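Local coordinates for latency-associated nuclear antigen (Murid herpesvirus 4, PDB 4BLG), which probably binds DNA through the C-terminal domain present here and associates with further copies of itself, at residues Y49-N52 with K53-K56; K56-S60 with K61-S65. All coordinates share one frame; numbering follows the deposited sequence.

Contact 1 (Y49-N52 with K53-K56). With PO4 (phosphate ion), chain E; PO4 (phosphate ion), chain C.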
loop_
_atom_site.group_PDB
_atom_site.type_symbol
_atom_site.label_atom_id
_atom_site.label_comp_id
_atom_site.label_asym_id
_atom_site.label_seq_id
_atom_site.Cartn_x
_atom_site.Cartn_y
_atom_site.Cartn_z
ATOM N N TYR A 49 -10.709 -4.546 13.230
ATOM C CA TYR A 49 -11.932 -5.313 12.977
ATOM C C TYR A 49 -12.778 -4.635 11.895
ATOM O O TYR A 49 -13.324 -5.270 10.988
ATOM C CB TYR A 49 -12.722 -5.516 14.273
ATOM C CG TYR A 49 -12.895 -4.274 15.146
ATOM C CD1 TYR A 49 -11.920 -3.908 16.065
ATOM C CD2 TYR A 49 -14.041 -3.493 15.069
ATOM C CE1 TYR A 49 -12.062 -2.793 16.862
ATOM C CE2 TYR A 49 -14.198 -2.371 15.873
ATOM C CZ TYR A 49 -13.207 -2.030 16.772
ATOM O OH TYR A 49 -13.345 -0.914 17.569
ATOM N N THR A 50 -12.842 -3.321 11.989
ATOM C CA THR A 50 -13.502 -2.502 10.995
ATOM C C THR A 50 -12.853 -2.674 9.624
ATOM O O THR A 50 -13.544 -2.861 8.622
ATOM C CB THR A 50 -13.445 -1.055 11.449
ATOM O OG1 THR A 50 -14.105 -0.959 12.716
ATOM C CG2 THR A 50 -14.100 -0.115 10.439
ATOM N N LEU A 51 -11.525 -2.637 9.570
ATOM C CA LEU A 51 -10.843 -2.822 8.295
ATOM C C LEU A 51 -11.026 -4.249 7.749
ATOM O O LEU A 51 -11.069 -4.437 6.546
ATOM C CB LEU A 51 -9.364 -2.422 8.378
ATOM C CG LEU A 51 -9.086 -0.930 8.614
ATOM C CD1 LEU A 51 -7.586 -0.639 8.535
ATOM C CD2 LEU A 51 -9.831 -0.040 7.634
ATOM N N ASN A 52 -11.165 -5.250 8.610
ATOM C CA ASN A 52 -11.518 -6.580 8.110
ATOM C C ASN A 52 -12.871 -6.516 7.403
ATOM O O ASN A 52 -13.061 -7.110 6.337
ATOM C CB ASN A 52 -11.567 -7.627 9.230
ATOM C CG ASN A 52 -10.186 -8.024 9.728
ATOM O OD1 ASN A 52 -9.918 -7.980 10.927
ATOM N ND2 ASN A 52 -9.307 -8.424 8.810
ATOM N N LYS A 53 -13.819 -5.792 7.991
ATOM C CA LYS A 53 -15.100 -5.586 7.308
ATOM C C LYS A 53 -14.886 -5.003 5.915
ATOM O O LYS A 53 -15.391 -5.548 4.929
ATOM C CB LYS A 53 -16.024 -4.669 8.108
ATOM C CG LYS A 53 -17.432 -4.516 7.515
ATOM C CD LYS A 53 -18.300 -3.613 8.397
ATOM C CE LYS A 53 -19.616 -3.216 7.731
ATOM N NZ LYS A 53 -20.655 -2.758 8.721
ATOM N N LEU A 54 -14.138 -3.898 5.833
ATOM C CA LEU A 54 -13.943 -3.209 4.555
ATOM C C LEU A 54 -13.255 -4.130 3.565
ATOM O O LEU A 54 -13.492 -4.067 2.366
ATOM C CB LEU A 54 -13.119 -1.929 4.730
ATOM C CG LEU A 54 -13.892 -0.625 4.920
ATOM C CD1 LEU A 54 -14.967 -0.778 5.962
ATOM C CD2 LEU A 54 -12.947 0.509 5.292
ATOM N N HIS A 55 -12.403 -4.997 4.082
ATOM C CA HIS A 55 -11.657 -5.907 3.236
ATOM C C HIS A 55 -12.594 -6.885 2.542
ATOM O O HIS A 55 -12.457 -7.128 1.343
ATOM C CB HIS A 55 -10.626 -6.679 4.043
ATOM C CG HIS A 55 -10.132 -7.905 3.350
ATOM N ND1 HIS A 55 -9.277 -7.856 2.270
ATOM C CD2 HIS A 55 -10.396 -9.214 3.565
ATOM C CE1 HIS A 55 -9.026 -9.087 1.858
ATOM N NE2 HIS A 55 -9.690 -9.929 2.629
ATOM N N LYS A 56 -13.530 -7.471 3.284
ATOM C CA LYS A 56 -14.471 -8.400 2.648
ATOM C C LYS A 56 -15.445 -7.620 1.736
ATOM O O LYS A 56 -15.909 -8.144 0.732
ATOM C CB LYS A 56 -15.223 -9.287 3.680
ATOM C CG LYS A 56 -14.358 -10.266 4.556
ATOM C CD LYS A 56 -13.957 -11.627 3.910
ATOM C CE LYS A 56 -13.089 -12.445 4.894
ATOM N NZ LYS A 56 -11.886 -13.128 4.331
HETATM P P PO4 E . -23.377 -4.284 7.659
HETATM O O1 PO4 E . -22.874 -2.877 7.877
HETATM O O2 PO4 E . -22.774 -4.844 6.393
HETATM O O3 PO4 E . -22.978 -5.147 8.832
HETATM O O4 PO4 E . -24.882 -4.266 7.536
HETATM P P PO4 C . -15.280 2.344 13.919
HETATM O O1 PO4 C . -15.291 2.852 15.334
HETATM O O2 PO4 C . -14.194 1.312 13.801
HETATM O O3 PO4 C . -16.608 1.711 13.606
HETATM O O4 PO4 C . -14.971 3.467 12.954
#

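Contact 2 (K56-S60 with K61-S65)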
loop_
_atom_site.group_PDB
_atom_site.type_symbol
_atom_site.label_atom_id
_atom_site.label_comp_id
_atom_site.label_asym_id
_atom_site.label_seq_id
_atom_site.Cartn_x
_atom_site.Cartn_y
_atom_site.Cartn_z
ATOM N N LYS A 56 -13.530 -7.471 3.284
ATOM C CA LYS A 56 -14.471 -8.400 2.648
ATOM C C LYS A 56 -15.445 -7.620 1.736
ATOM O O LYS A 56 -15.909 -8.144 0.732
ATOM C CB LYS A 56 -15.223 -9.287 3.680
ATOM C CG LYS A 56 -14.358 -10.266 4.556
ATOM C CD LYS A 56 -13.957 -11.627 3.910
ATOM C CE LYS A 56 -13.089 -12.445 4.894
ATOM N NZ LYS A 56 -11.886 -13.128 4.331
ATOM N N CYS A 57 -15.724 -6.361 2.068
ATOM C CA CYS A 57 -16.719 -5.583 1.321
ATOM C C CYS A 57 -16.236 -4.826 0.074
ATOM O O CYS A 57 -16.948 -4.772 -0.927
ATOM C CB CYS A 57 -17.416 -4.595 2.257
ATOM S SG CYS A 57 -18.498 -5.403 3.434
ATOM N N ILE A 58 -15.056 -4.219 0.134
ATOM C CA ILE A 58 -14.559 -3.426 -0.990
ATOM C C ILE A 58 -13.853 -4.332 -1.993
ATOM O O ILE A 58 -12.616 -4.329 -2.124
ATOM C CB ILE A 58 -13.634 -2.287 -0.516
ATOM C CG1 ILE A 58 -14.392 -1.390 0.469
ATOM C CG2 ILE A 58 -13.153 -1.453 -1.694
ATOM C CD1 ILE A 58 -13.509 -0.408 1.229
ATOM N N GLN A 59 -14.673 -5.115 -2.691
ATOM C CA GLN A 59 -14.210 -6.092 -3.665
ATOM C C GLN A 59 -15.205 -6.161 -4.813
ATOM O O GLN A 59 -16.416 -6.154 -4.600
ATOM C CB GLN A 59 -14.098 -7.478 -3.029
ATOM C CG GLN A 59 -13.173 -7.561 -1.832
ATOM C CD GLN A 59 -11.707 -7.438 -2.200
ATOM O OE1 GLN A 59 -11.355 -7.232 -3.366
ATOM N NE2 GLN A 59 -10.838 -7.570 -1.200
ATOM N N SER A 60 -14.686 -6.231 -6.030
ATOM C CA SER A 60 -15.512 -6.422 -7.215
ATOM C C SER A 60 -14.596 -6.651 -8.406
ATOM O O SER A 60 -13.396 -6.884 -8.249
ATOM C CB SER A 60 -16.397 -5.205 -7.476
ATOM O OG SER A 60 -15.623 -4.137 -7.995
ATOM N N LYS A 61 -15.160 -6.574 -9.601
ATOM C CA LYS A 61 -14.371 -6.738 -10.808
ATOM C C LYS A 61 -13.490 -5.517 -11.059
ATOM O O LYS A 61 -12.481 -5.610 -11.757
ATOM C CB LYS A 61 -15.283 -6.975 -12.011
ATOM C CG LYS A 61 -15.027 -8.282 -12.721
ATOM C CD LYS A 61 -15.312 -9.469 -11.827
ATOM C CE LYS A 61 -15.241 -10.765 -12.612
ATOM N NZ LYS A 61 -15.751 -11.916 -11.826
ATOM N N HIS A 62 -13.870 -4.371 -10.501
ATOM C CA HIS A 62 -13.151 -3.133 -10.772
ATOM C C HIS A 62 -12.474 -2.542 -9.541
ATOM O O HIS A 62 -11.808 -1.510 -9.632
ATOM C CB HIS A 62 -14.095 -2.104 -11.387
ATOM C CG HIS A 62 -14.558 -2.462 -12.764
ATOM N ND1 HIS A 62 -15.321 -3.580 -13.025
ATOM C CD2 HIS A 62 -14.362 -1.854 -13.957
ATOM C CE1 HIS A 62 -15.580 -3.642 -14.318
ATOM N NE2 HIS A 62 -15.009 -2.608 -14.907
ATOM N N VAL A 63 -12.647 -3.194 -8.397
ATOM C CA VAL A 63 -12.029 -2.761 -7.151
ATOM C C VAL A 63 -11.472 -3.994 -6.483
ATOM O O VAL A 63 -12.217 -4.929 -6.205
ATOM C CB VAL A 63 -13.042 -2.127 -6.165
ATOM C CG1 VAL A 63 -12.309 -1.360 -5.074
ATOM C CG2 VAL A 63 -14.013 -1.214 -6.893
ATOM N N LEU A 64 -10.165 -4.008 -6.236
ATOM C CA LEU A 64 -9.541 -5.140 -5.568
ATOM C C LEU A 64 -8.836 -4.643 -4.324
ATOM O O LEU A 64 -8.068 -3.685 -4.383
ATOM C CB LEU A 64 -8.545 -5.823 -6.494
ATOM C CG LEU A 64 -9.044 -6.108 -7.915
ATOM C CD1 LEU A 64 -7.933 -6.740 -8.730
ATOM C CD2 LEU A 64 -10.261 -7.006 -7.916
ATOM N N SER A 65 -9.095 -5.288 -3.194
ATOM C CA SER A 65 -8.485 -4.858 -1.947
ATOM C C SER A 65 -7.562 -5.902 -1.342
ATOM O O SER A 65 -7.828 -7.101 -1.373
ATOM C CB SER A 65 -9.546 -4.453 -0.926
ATOM O OG SER A 65 -10.267 -3.318 -1.368
#

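Contact 1 (Y49-N52 with K53-K56)
Leu51 and Leu54 meet one turn apart on helix 48-57, which packs against the four-stranded antiparallel sheet of the LANA DNA-binding domain. Their CD2 methyls are 3.9 Å apart, and the two side chains slant across each other within the buried, tightly filled face of the helix. Leu51 continues onto Val68 and Tyr84 of the sheet, whereas Leu54 reaches Met15 of helix 13-22, so the pair ties the helix to sheet and neighbouring helix alike. Leu54 also lays CD1 3.7 Å from Thr50 O, the carbonyl oxygen that receives the backbone N-H of Leu54. This is one of four successive i to i+4 bonds; the bond from Lys53 N to Tyr49 O, at 3.1 Å, is fairly straight, 160° about its hydrogen. Thr50 belongs to the packed part too, lying on His111 and Val114. Its buried hydroxyl OG1 donates over 2.5 Å to O2 of a phosphate ion, probably from the crystallisation liquor, which His47, His111 and Ser113 also bind.

The outward side is looser. Tyr49, Asn52 and the poorly ordered Lys56 are exposed there, and Lys53 is partly so. Lys53 has CG anti to its own backbone N (chi1 -175°), and its extended chain carries the ammonium off the helix toward a second phosphate, which Met15 N and Tyr106 OH also bind; NZ makes a weak hydrogen bond to His111 as well. The modelled separation of Lys53 NZ and phosphate O1, 2.4 Å, is too short to trust in detail. His55 instead turns back to the sheet: ND1 bonds Thr66 O, and His55 CB rests 3.4 Å from Leu51 O.

Contact 2 (K56-S60 with K61-S65)
Ser60 OG is gripped by three backbone groups: the N-H of His62 at 3.1 Å, the N-H of Val63 through a weak bond, and Leu26 O from outside the turn. The bond to His62 N is that of an ST turn, and it depends on chi1 of 74°, which places OG between the backbone N and the carbonyl carbon of Ser60. Close by, Ser60 N donates to Val63 O over 2.8 Å, closing the reversal that leads from helix 48-57 into strand 64-70.

Further along, the amide of Gln59 reads both polar groups of the Ser65 backbone. OE1 accepts from Ser65 N at 3.0 Å, with the donor above the carbonyl plane, while NE2 gives a nearly straight bond (167°) to Ser65 O, 3.1 Å away. The Ser65 hydroxyl donates to Ile58 O in the carbonyl plane at 2.7 Å, and also pairs with Ser88. Ile58, centre of an inverse gamma turn, presses CG2 against Val63 CG1 at 3.5 Å, tighter than usual methyl packing; Val103 and Leu99 of helix 93-110 lie beyond them.

NE2 of Gln59 also donates to His55 O, and these three bonds together should fix the rotation of the amide. Strand 64-70 is an outermost strand within this chain, and Gln59 satisfies the N-H and carbonyl of Ser65 much as an adjacent strand would.

How the contacts relate
Contacts 1 and 2 share Lys56 and follow each other along the chain, their centres 12 Å apart: the first is the body of helix 48-57, the second the turn that carries the chain from its end to strand 64-70. His55 joins them. Its carbonyl receives a bond from Gln59 NE2, and its CE1 packs 4.0 Å from Ser65 O. The outer surroundings differ: residues 49-56 meet two phosphate ions, whereas at residues 61-65 Lys61 and Leu64 pack on Pro75 and Pro72 of the second subunit, so the continuous segment runs from anion sites to the subunit interface.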